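Local coordinates for separin (Saccharomyces cerevisiae, PDB 5U1T), which cleaves the SCC1 subunit of cohesin as a caspase-like cysteine protease, triggering chromosome segregation at the onset of anaphase, at residues Asp1035-Glu1038 against Leu1039-Ser1043. Numbering follows the deposited sequence.
Sequences DNHE and LSKIS
Glu1038 and Lys1041, three residues apart on one helix, form a long salt bridge, with Glu1038 OE1 3.8 Å from Lys1041 NZ. The two side chains cross at a slant, and Lys1041 CE is nearer to Glu1038 OE1 than NZ is. Glu1038 CG is anti to the backbone N (chi1 -176°) and the chain then bends at chi2, which carries the carboxylate toward the next turn. Its other oxygen, OE2, is hydrogen-bonded to His936 of helix 927-946. OE2 is thus held by His936, while the lysine adds a long salt bridge to OE1; together they would probably favour the charged form.

Van der Waals contacts to aliphatic carbons lie beside the polar ones. Ile1042 CG1 rests against the carboxylate, 3.5 Å from Glu1038 OE2. Lys1041 CG lies over one face of the His1037 ring, and Lys1041 CD is 3.8 Å from His1037 NE2.

Backbone bonds join the first turn to the second. Leu1039 N donates to Asp1035 O at 2.9 Å, and Ile1042 N donates to Glu1038 O at 2.9 Å. The bond from Lys1041 N to His1037 O is weak.

Asp1035 closes the start of the helix. Asp1035 OD2 accepts from Glu1038 N at 3.1 Å, the N-H arriving from above the carboxylate plane. This is an aspartate N-cap, here beginning helix 1036-1054, which packs against helices 927-946 and 1075-1088.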
ATOM      1  N   ASP A1035     -22.068  10.083 -13.477  1.00 56.44           N
ATOM      2  CA  ASP A1035     -20.961  10.323 -14.384  1.00 53.01           C
ATOM      3  C   ASP A1035     -21.540  10.951 -15.637  1.00 58.50           C
ATOM      4  O   ASP A1035     -22.713  10.725 -15.956  1.00 60.93           O
ATOM      5  CB  ASP A1035     -20.238   9.039 -14.720  1.00 51.89           C
ATOM      6  CG  ASP A1035     -21.175   7.986 -15.220  1.00 64.69           C
ATOM      7  OD1 ASP A1035     -21.830   7.337 -14.362  1.00 71.16           O
ATOM      8  OD2 ASP A1035     -21.292   7.829 -16.464  1.00 70.12           O
ATOM      9  N   ASN A1036     -20.735  11.727 -16.353  1.00 55.69           N
ATOM     10  CA  ASN A1036     -21.230  12.475 -17.489  1.00 53.41           C
ATOM     11  C   ASN A1036     -21.949  11.620 -18.524  1.00 58.25           C
ATOM     12  O   ASN A1036     -22.978  12.039 -19.052  1.00 59.22           O
ATOM     13  CB  ASN A1036     -20.099  13.237 -18.163  1.00 52.45           C
ATOM     14  CG  ASN A1036     -20.603  14.461 -18.913  1.00 58.95           C
ATOM     15  OD1 ASN A1036     -21.137  15.397 -18.304  1.00 53.48           O
ATOM     16  ND2 ASN A1036     -20.450  14.454 -20.240  1.00 56.07           N
ATOM     17  N   HIS A1037     -21.444  10.424 -18.799  1.00 49.58           N
ATOM     18  CA  HIS A1037     -22.072   9.593 -19.810  1.00 53.41           C
ATOM     19  C   HIS A1037     -23.459   9.104 -19.354  1.00 59.29           C
ATOM     20  O   HIS A1037     -24.338   8.858 -20.173  1.00 54.67           O
ATOM     21  CB  HIS A1037     -21.174   8.414 -20.172  1.00 52.46           C
ATOM     22  CG  HIS A1037     -21.817   7.422 -21.091  1.00 60.21           C
ATOM     23  ND1 HIS A1037     -21.879   7.604 -22.460  1.00 63.62           N
ATOM     24  CD2 HIS A1037     -22.437   6.245 -20.840  1.00 57.00           C
ATOM     25  CE1 HIS A1037     -22.510   6.579 -23.006  1.00 63.53           C
ATOM     26  NE2 HIS A1037     -22.846   5.734 -22.046  1.00 63.51           N
ATOM     27  N   GLU A1038     -23.645   8.973 -18.041  1.00 61.10           N
ATOM     28  CA  GLU A1038     -24.939   8.604 -17.492  1.00 61.61           C
ATOM     29  C   GLU A1038     -25.881   9.814 -17.479  1.00 62.54           C
ATOM     30  O   GLU A1038     -27.095   9.669 -17.665  1.00 61.57           O
ATOM     31  CB  GLU A1038     -24.795   8.029 -16.077  1.00 51.56           C
ATOM     32  CG  GLU A1038     -26.110   7.528 -15.477  1.00 54.03           C
ATOM     33  CD  GLU A1038     -26.751   6.405 -16.299  1.00 63.87           C
ATOM     34  OE1 GLU A1038     -26.013   5.681 -17.000  1.00 64.78           O
ATOM     35  OE2 GLU A1038     -27.993   6.244 -16.260  1.00 64.15           O
ATOM     36  N   LEU A1039     -25.318  10.999 -17.246  1.00 59.87           N
ATOM     37  CA  LEU A1039     -26.097  12.231 -17.247  1.00 59.39           C
ATOM     38  C   LEU A1039     -26.652  12.447 -18.637  1.00 58.21           C
ATOM     39  O   LEU A1039     -27.710  13.007 -18.810  1.00 63.30           O
ATOM     40  CB  LEU A1039     -25.249  13.431 -16.817  1.00 52.66           C
ATOM     41  CG  LEU A1039     -25.952  14.790 -16.811  1.00 55.08           C
ATOM     42  CD1 LEU A1039     -27.092  14.837 -15.801  1.00 56.33           C
ATOM     43  CD2 LEU A1039     -24.962  15.935 -16.578  1.00 56.38           C
ATOM     44  N   SER A1040     -25.916  11.970 -19.625  1.00 61.17           N
ATOM     45  CA  SER A1040     -26.292  12.072 -21.012  1.00 57.83           C
ATOM     46  C   SER A1040     -27.500  11.180 -21.326  1.00 60.41           C
ATOM     47  O   SER A1040     -28.506  11.638 -21.901  1.00 66.82           O
ATOM     48  CB  SER A1040     -25.084  11.708 -21.867  1.00 56.86           C
ATOM     49  OG  SER A1040     -25.441  11.394 -23.195  1.00 72.02           O
ATOM     50  N   LYS A1041     -27.400   9.915 -20.932  1.00 57.07           N
ATOM     51  CA  LYS A1041     -28.450   8.932 -21.126  1.00 56.35           C
ATOM     52  C   LYS A1041     -29.711   9.237 -20.320  1.00 57.38           C
ATOM     53  O   LYS A1041     -30.818   9.013 -20.790  1.00 58.22           O
ATOM     54  CB  LYS A1041     -27.928   7.546 -20.764  1.00 55.24           C
ATOM     55  CG  LYS A1041     -26.794   7.100 -21.652  1.00 58.29           C
ATOM     56  CD  LYS A1041     -26.573   5.606 -21.563  1.00 63.41           C
ATOM     57  CE  LYS A1041     -26.639   5.129 -20.118  1.00 65.87           C
ATOM     58  NZ  LYS A1041     -27.009   3.672 -20.035  1.00 75.87           N
ATOM     59  N   ILE A1042     -29.545   9.769 -19.133  1.00 58.83           N
ATOM     60  CA  ILE A1042     -30.682  10.130 -18.328  1.00 61.75           C
ATOM     61  C   ILE A1042     -31.396  11.317 -18.944  1.00 60.06           C
ATOM     62  O   ILE A1042     -32.585  11.448 -18.842  1.00 58.82           O
ATOM     63  CB  ILE A1042     -30.254  10.456 -16.899  1.00 58.89           C
ATOM     64  CG1 ILE A1042     -29.862   9.187 -16.186  1.00 60.39           C
ATOM     65  CG2 ILE A1042     -31.386  11.074 -16.115  1.00 60.45           C
ATOM     66  CD1 ILE A1042     -30.974   8.189 -16.144  1.00 56.82           C
ATOM     67  N   SER A1043     -30.654  12.181 -19.599  1.00 59.96           N
ATOM     68  CA  SER A1043     -31.243  13.328 -20.223  1.00 59.37           C
ATOM     69  C   SER A1043     -32.041  12.917 -21.420  1.00 61.53           C
ATOM     70  O   SER A1043     -33.115  13.403 -21.631  1.00 59.97           O
ATOM     71  CB  SER A1043     -30.171  14.316 -20.626  1.00 61.93           C
ATOM     72  OG  SER A1043     -29.602  13.972 -21.860  1.00 72.12           O
TER